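Local coordinates for protein Dok-7 (Mus musculus, PDB 3ML4) that acts as a dimeric cytoplasmic adaptor that binds and activates the receptor tyrosine kinase MuSK during neuromuscular synapse formation, and binds phosphoinositides through its PH domain, at residues E7-V15 with S25-P33; T62-E70 with L82-V91. One frame throughout, in Å; residues are numbered along the deposited sequence.

Both contacts belong to the PH domain of Dok-7 and to one antiparallel sheet. Contact 1 joins its first two strands, 11-17 and 24-31; contact 2 lies farther along the chain and across the sheet, pairing 59-71 with 81-86 and reaching into the edge strand 90-94. Their centres stand about 16 Å apart, yet the two touch where Pro33 CG packs on Thr62 CG2 at 4.0 Å. Helix 98-112 lies against both. Their surroundings differ: contact 1 meets the second Dok-7 subunit and the bound peptide, whereas contact 2 is buried near the chain's centre, with Glu70 and Ile85 packing on strand 133-138 of the PTB domain.

Contact 1 of 2, residues E7-V15 with S25-P33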
loop_
_atom_site.group_PDB
_atom_site.type_symbol
_atom_site.label_atom_id
_atom_site.label_comp_id
_atom_site.label_asym_id
_atom_site.label_seq_id
_atom_site.Cartn_x
_atom_site.Cartn_y
_atom_site.Cartn_z
ATOM N N GLU B 7 6.805 12.492 -15.776
ATOM C CA GLU B 7 6.600 11.872 -14.477
ATOM C C GLU B 7 5.543 12.627 -13.682
ATOM O O GLU B 7 5.651 13.837 -13.481
ATOM C CB GLU B 7 7.912 11.838 -13.704
ATOM C CG GLU B 7 7.948 10.795 -12.612
ATOM C CD GLU B 7 9.355 10.403 -12.233
ATOM O OE1 GLU B 7 10.291 10.722 -12.997
ATOM O OE2 GLU B 7 9.525 9.770 -11.171
ATOM N N ALA B 8 4.523 11.899 -13.239
ATOM C CA ALA B 8 3.397 12.490 -12.527
ATOM C C ALA B 8 3.756 12.862 -11.097
ATOM O O ALA B 8 4.740 12.377 -10.543
ATOM C CB ALA B 8 2.203 11.544 -12.543
ATOM N N ALA B 9 2.944 13.736 -10.516
ATOM C CA ALA B 9 3.095 14.155 -9.135
ATOM C C ALA B 9 1.720 14.181 -8.491
ATOM O O ALA B 9 0.733 14.464 -9.169
ATOM C CB ALA B 9 3.725 15.529 -9.083
ATOM N N LEU B 10 1.637 13.870 -7.199
ATOM C CA LEU B 10 0.381 14.122 -6.482
ATOM C C LEU B 10 0.274 15.608 -6.135
ATOM O O LEU B 10 -0.807 16.183 -6.208
ATOM C CB LEU B 10 0.170 13.196 -5.271
ATOM C CG LEU B 10 1.013 13.208 -3.997
ATOM C CD1 LEU B 10 0.574 14.300 -3.050
ATOM C CD2 LEU B 10 0.874 11.870 -3.303
ATOM N N VAL B 11 1.407 16.212 -5.776
ATOM C CA VAL B 11 1.540 17.674 -5.689
ATOM C C VAL B 11 2.928 18.125 -6.092
ATOM O O VAL B 11 3.912 17.414 -5.883
ATOM C CB VAL B 11 1.264 18.267 -4.271
ATOM C CG1 VAL B 11 -0.224 18.460 -4.033
ATOM C CG2 VAL B 11 1.946 17.448 -3.163
ATOM N N GLU B 12 2.988 19.322 -6.659
ATOM C CA GLU B 12 4.249 19.982 -6.953
ATOM C C GLU B 12 4.076 21.487 -6.844
ATOM O O GLU B 12 2.987 22.010 -7.073
ATOM C CB GLU B 12 4.777 19.591 -8.339
ATOM C CG GLU B 12 3.766 19.732 -9.475
ATOM C CD GLU B 12 4.396 19.558 -10.838
ATOM O OE1 GLU B 12 5.568 19.955 -11.014
ATOM O OE2 GLU B 12 3.715 19.032 -11.738
ATOM N N GLY B 13 5.153 22.172 -6.483
ATOM C CA GLY B 13 5.126 23.619 -6.322
ATOM C C GLY B 13 6.380 24.148 -5.672
ATOM O O GLY B 13 7.329 23.396 -5.426
ATOM N N GLN B 14 6.391 25.447 -5.394
ATOM C CA GLN B 14 7.553 26.067 -4.766
ATOM C C GLN B 14 7.458 25.922 -3.252
ATOM O O GLN B 14 6.448 26.274 -2.640
ATOM C CB GLN B 14 7.710 27.530 -5.201
ATOM C CG GLN B 14 9.161 28.044 -5.186
ATOM C CD GLN B 14 10.057 27.393 -6.247
ATOM O OE1 GLN B 14 9.580 26.700 -7.150
ATOM N NE2 GLN B 14 11.364 27.622 -6.136
ATOM N N VAL B 15 8.513 25.365 -2.666
ATOM C CA VAL B 15 8.538 25.000 -1.255
ATOM C C VAL B 15 9.932 25.275 -0.718
ATOM O O VAL B 15 10.920 25.134 -1.442
ATOM C CB VAL B 15 8.225 23.485 -1.052
ATOM C CG1 VAL B 15 8.106 23.141 0.427
ATOM C CG2 VAL B 15 6.953 23.074 -1.782
ATOM N N SER B 25 14.943 27.510 -1.071
ATOM C CA SER B 25 13.792 27.394 -1.961
ATOM C C SER B 25 14.124 26.567 -3.201
ATOM O O SER B 25 15.183 26.742 -3.818
ATOM C CB SER B 25 13.272 28.767 -2.373
ATOM O OG SER B 25 12.071 28.639 -3.116
ATOM N N ARG B 26 13.208 25.665 -3.547
ATOM C CA ARG B 26 13.381 24.741 -4.659
ATOM C C ARG B 26 12.020 24.208 -5.075
ATOM O O ARG B 26 11.093 24.181 -4.264
ATOM C CB ARG B 26 14.330 23.593 -4.276
ATOM C CG ARG B 26 15.807 23.929 -4.498
ATOM C CD ARG B 26 16.755 22.876 -3.956
ATOM N NE ARG B 26 18.091 23.428 -3.724
ATOM C CZ ARG B 26 19.221 22.724 -3.753
ATOM N NH1 ARG B 26 19.201 21.423 -4.027
ATOM N NH2 ARG B 26 20.379 23.327 -3.520
ATOM N N TRP B 27 11.894 23.814 -6.343
ATOM C CA TRP B 27 10.654 23.223 -6.839
ATOM C C TRP B 27 10.601 21.760 -6.406
ATOM O O TRP B 27 11.498 20.973 -6.733
ATOM C CB TRP B 27 10.547 23.363 -8.358
ATOM C CG TRP B 27 9.250 22.860 -8.935
ATOM C CD1 TRP B 27 8.988 21.592 -9.370
ATOM C CD2 TRP B 27 8.043 23.613 -9.150
ATOM N NE1 TRP B 27 7.696 21.505 -9.840
ATOM C CE2 TRP B 27 7.095 22.731 -9.719
ATOM C CE3 TRP B 27 7.674 24.944 -8.918
ATOM C CZ2 TRP B 27 5.798 23.137 -10.056
ATOM C CZ3 TRP B 27 6.382 25.348 -9.254
ATOM C CH2 TRP B 27 5.462 24.446 -9.817
ATOM N N LEU B 28 9.557 21.414 -5.654
ATOM C CA LEU B 28 9.440 20.087 -5.047
ATOM C C LEU B 28 8.336 19.270 -5.683
ATOM O O LEU B 28 7.214 19.748 -5.855
ATOM C CB LEU B 28 9.202 20.197 -3.535
ATOM C CG LEU B 28 9.127 18.911 -2.701
ATOM C CD1 LEU B 28 10.488 18.234 -2.578
ATOM C CD2 LEU B 28 8.566 19.206 -1.326
ATOM N N VAL B 29 8.675 18.034 -6.028
ATOM C CA VAL B 29 7.714 17.072 -6.562
ATOM C C VAL B 29 7.507 15.936 -5.555
ATOM O O VAL B 29 8.465 15.259 -5.160
ATOM C CB VAL B 29 8.177 16.508 -7.939
ATOM C CG1 VAL B 29 7.410 15.240 -8.316
ATOM C CG2 VAL B 29 8.035 17.561 -9.025
ATOM N N LEU B 30 6.258 15.744 -5.138
ATOM C CA LEU B 30 5.899 14.608 -4.294
ATOM C C LEU B 30 5.026 13.635 -5.051
ATOM O O LEU B 30 4.030 14.027 -5.666
ATOM C CB LEU B 30 5.190 15.059 -3.015
ATOM C CG LEU B 30 6.074 15.667 -1.924
ATOM C CD1 LEU B 30 5.225 16.123 -0.751
ATOM C CD2 LEU B 30 7.172 14.693 -1.458
ATOM N N ARG B 31 5.417 12.365 -5.010
ATOM C CA ARG B 31 4.619 11.289 -5.597
ATOM C C ARG B 31 4.817 9.968 -4.863
ATOM O O ARG B 31 5.865 9.731 -4.258
ATOM C CB ARG B 31 4.905 11.136 -7.102
ATOM C CG ARG B 31 6.221 10.455 -7.496
ATOM C CD ARG B 31 6.215 10.269 -9.008
ATOM N NE ARG B 31 7.303 9.469 -9.567
ATOM C CZ ARG B 31 7.291 8.141 -9.663
ATOM N NH1 ARG B 31 6.270 7.443 -9.188
ATOM N NH2 ARG B 31 8.314 7.505 -10.220
ATOM N N LYS B 32 3.790 9.123 -4.912
ATOM C CA LYS B 32 3.870 7.760 -4.397
ATOM C C LYS B 32 4.746 6.925 -5.331
ATOM O O LYS B 32 4.515 6.923 -6.542
ATOM C CB LYS B 32 2.469 7.151 -4.296
ATOM C CG LYS B 32 1.598 7.762 -3.202
ATOM C CD LYS B 32 0.114 7.489 -3.427
ATOM C CE LYS B 32 -0.357 6.189 -2.773
ATOM N NZ LYS B 32 0.013 4.977 -3.548
ATOM N N PRO B 33 5.765 6.233 -4.775
ATOM C CA PRO B 33 6.690 5.378 -5.540
ATOM C C PRO B 33 5.983 4.232 -6.255
ATOM O O PRO B 33 6.448 3.772 -7.297
ATOM C CB PRO B 33 7.625 4.808 -4.462
ATOM C CG PRO B 33 7.517 5.753 -3.321
ATOM C CD PRO B 33 6.103 6.240 -3.339
#
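Val11 and Leu30 run alongside each other in the same direction, with Val11 CG2 4.0 Å from Leu30 CB; farther along that face Val15 CG2 rests on Leu28 CB. Trp104 of helix 98-112 packs on Val15 and Leu30 on this face. On the other face Gly13 lets the Trp27 indole fold over the neighbouring strand: Gly13 CA sits 3.6 Å from the centroid of the six-membered ring, a CH-pi contact nearly along the ring normal. CG of Trp27 is anti to the backbone N (chi1 -176°), which carries the ring over the glycine; chi2 of -90° then turns NE1 to Glu12. There NE1 donates in the ring plane to the anti lone pair of Glu12 OE1 at 2.9 Å, although carboxylate and ring planes stand 69° apart. Glu12 OE2 has a salt bridge to Arg51, so both oxygens are engaged. At one end Gln14 NE2 reaches Ser25 OG at 3.3 Å. At the other, Arg31 grips Glu7 side-on, NE (2.8 Å) and NH2 (2.7 Å) both converging on Glu7 OE2, which lies in the guanidinium plane; the same oxygen also forms a salt bridge with a basic side chain of the bound peptide. Leu10 N and, weakly, Val11 N share Leu30 O, a classic beta bulge at the start of the antiparallel hairpin of strands 11-17 and 24-31, the first two strands of the PH fold.

Contact 2 of 2, residues T62-E70 with L82-V91; sequences TLEDICGLE and LAIICLSQAV
Leu63 and Ile84 meet nearly perpendicular, Leu63 CD1 touching Ile84 CG2 at 3.8 Å, while the other branch, CD2, turns to Val91 CG2 at 3.6 Å. Ile66 comes obliquely to the same Ile84 CG2 with its CG1, which also approaches Cys86 SG. Farther along this face Leu69 and Leu82 meet obliquely through their CD2 methyls, 3.7 Å apart, and helix 98-112 covers them, Asp105 touching both and Ile108 and Leu112 packing on Leu69. The opposite face carries Ile85, whose CD1 lies against Glu70 CB. Between these rows the strands pair as an antiparallel hairpin of the PH-domain sheet, broken by a classic beta bulge: Cys67 N makes a nearly straight bond to Ile85 O (176°), and Gly68 N adds a weak one to the same oxygen. Cys67 SG, anti to its carbonyl carbon (chi1 -58°), reaches Leu87 CD2 at 3.5 Å. Just before the bulge, Asp65 faces the turn that leads into strand 90-94. Its OD2 takes two donors: Ser88 OG at 2.7 Å on the syn lone pair, and Ser88 N at 3.0 Å from the anti side, 30° out of the carboxylate plane. Replacing Asp65 by an alanine would probably leave the Ser88 N-H and hydroxyl without this acceptor and the hydroxyl free to turn. Asp65 O independently accepts from Leu87 N at 2.9 Å, tying the backbone of the same turn.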
loop_
_atom_site.group_PDB
_atom_site.type_symbol
_atom_site.label_atom_id
_atom_site.label_comp_id
_atom_site.label_asym_id
_atom_site.label_seq_id
_atom_site.Cartn_x
_atom_site.Cartn_y
_atom_site.Cartn_z
ATOM N N THR B 62 13.226 8.877 -0.478
ATOM C CA THR B 62 12.021 8.099 -0.230
ATOM C C THR B 62 11.771 7.995 1.265
ATOM O O THR B 62 12.593 7.449 2.005
ATOM C CB THR B 62 12.095 6.684 -0.851
ATOM O OG1 THR B 62 12.631 6.770 -2.175
ATOM C CG2 THR B 62 10.699 6.043 -0.922
ATOM N N LEU B 63 10.635 8.540 1.691
ATOM C CA LEU B 63 10.177 8.452 3.075
ATOM C C LEU B 63 9.331 7.198 3.227
ATOM O O LEU B 63 8.220 7.128 2.704
ATOM C CB LEU B 63 9.356 9.693 3.446
ATOM C CG LEU B 63 10.031 11.037 3.160
ATOM C CD1 LEU B 63 9.018 12.155 3.165
ATOM C CD2 LEU B 63 11.149 11.302 4.153
ATOM N N GLU B 64 9.860 6.206 3.935
ATOM C CA GLU B 64 9.234 4.881 3.953
ATOM C C GLU B 64 8.655 4.469 5.311
ATOM O O GLU B 64 8.282 3.310 5.512
ATOM C CB GLU B 64 10.195 3.817 3.381
ATOM C CG GLU B 64 11.668 3.997 3.761
ATOM C CD GLU B 64 12.630 3.623 2.629
ATOM O OE1 GLU B 64 12.518 2.502 2.075
ATOM O OE2 GLU B 64 13.506 4.459 2.299
ATOM N N ASP B 65 8.552 5.436 6.220
ATOM C CA ASP B 65 8.084 5.190 7.581
ATOM C C ASP B 65 7.214 6.334 8.104
ATOM O O ASP B 65 7.318 6.725 9.268
ATOM C CB ASP B 65 9.274 4.930 8.516
ATOM C CG ASP B 65 10.347 6.021 8.440
ATOM O OD1 ASP B 65 10.492 6.673 7.375
ATOM O OD2 ASP B 65 11.058 6.218 9.453
ATOM N N ILE B 66 6.351 6.851 7.235
ATOM C CA ILE B 66 5.446 7.953 7.551
ATOM C C ILE B 66 4.391 7.554 8.590
ATOM O O ILE B 66 3.726 6.524 8.441
ATOM C CB ILE B 66 4.758 8.487 6.267
ATOM C CG1 ILE B 66 5.814 8.917 5.236
ATOM C CG2 ILE B 66 3.800 9.633 6.595
ATOM C CD1 ILE B 66 5.265 9.261 3.867
ATOM N N CYS B 67 4.251 8.387 9.628
ATOM C CA CYS B 67 3.315 8.185 10.745
ATOM C C CYS B 67 2.115 9.128 10.731
ATOM O O CYS B 67 1.102 8.856 11.387
ATOM C CB CYS B 67 4.024 8.418 12.070
ATOM S SG CYS B 67 5.416 7.383 12.343
ATOM N N GLY B 68 2.250 10.252 10.030
ATOM C CA GLY B 68 1.197 11.251 9.992
ATOM C C GLY B 68 1.621 12.587 9.428
ATOM O O GLY B 68 2.803 12.832 9.190
ATOM N N LEU B 69 0.629 13.443 9.206
ATOM C CA LEU B 69 0.847 14.807 8.749
ATOM C C LEU B 69 0.269 15.811 9.731
ATOM O O LEU B 69 -0.727 15.538 10.396
ATOM C CB LEU B 69 0.227 15.010 7.372
ATOM C CG LEU B 69 1.146 14.680 6.198
ATOM C CD1 LEU B 69 1.014 13.223 5.790
ATOM C CD2 LEU B 69 0.807 15.579 5.036
ATOM N N GLU B 70 0.893 16.981 9.798
ATOM C CA GLU B 70 0.501 18.032 10.735
ATOM C C GLU B 70 0.983 19.384 10.187
ATOM O O GLU B 70 2.188 19.632 10.136
ATOM C CB GLU B 70 1.081 17.719 12.127
ATOM C CG GLU B 70 1.211 18.881 13.098
ATOM C CD GLU B 70 0.038 19.033 14.027
ATOM O OE1 GLU B 70 -0.157 18.151 14.883
ATOM O OE2 GLU B 70 -0.678 20.049 13.918
ATOM N N LEU B 82 4.522 22.404 6.806
ATOM C CA LEU B 82 3.904 21.092 6.939
ATOM C C LEU B 82 4.936 20.096 7.431
ATOM O O LEU B 82 6.079 20.090 6.981
ATOM C CB LEU B 82 3.297 20.630 5.611
ATOM C CG LEU B 82 2.612 19.258 5.562
ATOM C CD1 LEU B 82 1.372 19.205 6.462
ATOM C CD2 LEU B 82 2.258 18.888 4.121
ATOM N N ALA B 83 4.527 19.269 8.381
ATOM C CA ALA B 83 5.386 18.228 8.893
ATOM C C ALA B 83 4.947 16.890 8.324
ATOM O O ALA B 83 3.779 16.510 8.439
ATOM C CB ALA B 83 5.335 18.207 10.408
ATOM N N ILE B 84 5.884 16.203 7.677
ATOM C CA ILE B 84 5.738 14.787 7.369
ATOM C C ILE B 84 6.438 14.053 8.499
ATOM O O ILE B 84 7.667 14.067 8.606
ATOM C CB ILE B 84 6.326 14.421 5.979
ATOM C CG1 ILE B 84 5.427 14.977 4.874
ATOM C CG2 ILE B 84 6.456 12.906 5.809
ATOM C CD1 ILE B 84 6.131 15.197 3.552
ATOM N N ILE B 85 5.634 13.449 9.366
ATOM C CA ILE B 85 6.139 12.763 10.549
ATOM C C ILE B 85 6.472 11.315 10.218
ATOM O O ILE B 85 5.652 10.592 9.655
ATOM C CB ILE B 85 5.133 12.819 11.716
ATOM C CG1 ILE B 85 4.708 14.266 11.980
ATOM C CG2 ILE B 85 5.738 12.186 12.985
ATOM C CD1 ILE B 85 3.369 14.399 12.644
ATOM N N CYS B 86 7.689 10.911 10.564
ATOM C CA CYS B 86 8.152 9.561 10.315
ATOM C C CYS B 86 8.668 8.945 11.604
ATOM O O CYS B 86 8.999 9.663 12.552
ATOM C CB CYS B 86 9.254 9.570 9.259
ATOM S SG CYS B 86 8.772 10.371 7.718
ATOM N N LEU B 87 8.740 7.614 11.639
ATOM C CA LEU B 87 9.299 6.913 12.798
ATOM C C LEU B 87 10.709 7.403 13.113
ATOM O O LEU B 87 11.047 7.615 14.279
ATOM C CB LEU B 87 9.274 5.395 12.598
ATOM C CG LEU B 87 7.878 4.762 12.561
ATOM C CD1 LEU B 87 7.935 3.335 12.021
ATOM C CD2 LEU B 87 7.211 4.811 13.938
ATOM N N SER B 88 11.507 7.610 12.065
ATOM C CA SER B 88 12.874 8.114 12.203
ATOM C C SER B 88 12.921 9.625 12.411
ATOM O O SER B 88 13.327 10.098 13.474
ATOM C CB SER B 88 13.728 7.713 10.993
ATOM O OG SER B 88 13.053 7.956 9.766
ATOM N N GLN B 89 12.487 10.373 11.399
ATOM C CA GLN B 89 12.646 11.831 11.382
ATOM C C GLN B 89 11.386 12.551 10.930
ATOM O O GLN B 89 10.490 11.942 10.350
ATOM C CB GLN B 89 13.811 12.227 10.463
ATOM C CG GLN B 89 13.480 12.249 8.951
ATOM C CD GLN B 89 13.715 10.916 8.239
ATOM O OE1 GLN B 89 13.040 10.595 7.254
ATOM N NE2 GLN B 89 14.685 10.147 8.724
ATOM N N ALA B 90 11.329 13.851 11.195
ATOM C CA ALA B 90 10.286 14.710 10.644
ATOM C C ALA B 90 10.864 15.520 9.491
ATOM O O ALA B 90 11.992 16.016 9.574
ATOM C CB ALA B 90 9.739 15.626 11.712
ATOM N N VAL B 91 10.094 15.644 8.415
ATOM C CA VAL B 91 10.494 16.454 7.267
ATOM C C VAL B 91 9.641 17.712 7.235
ATOM O O VAL B 91 8.420 17.626 7.118
ATOM C CB VAL B 91 10.357 15.675 5.934
ATOM C CG1 VAL B 91 10.618 16.588 4.740
ATOM C CG2 VAL B 91 11.302 14.484 5.916
#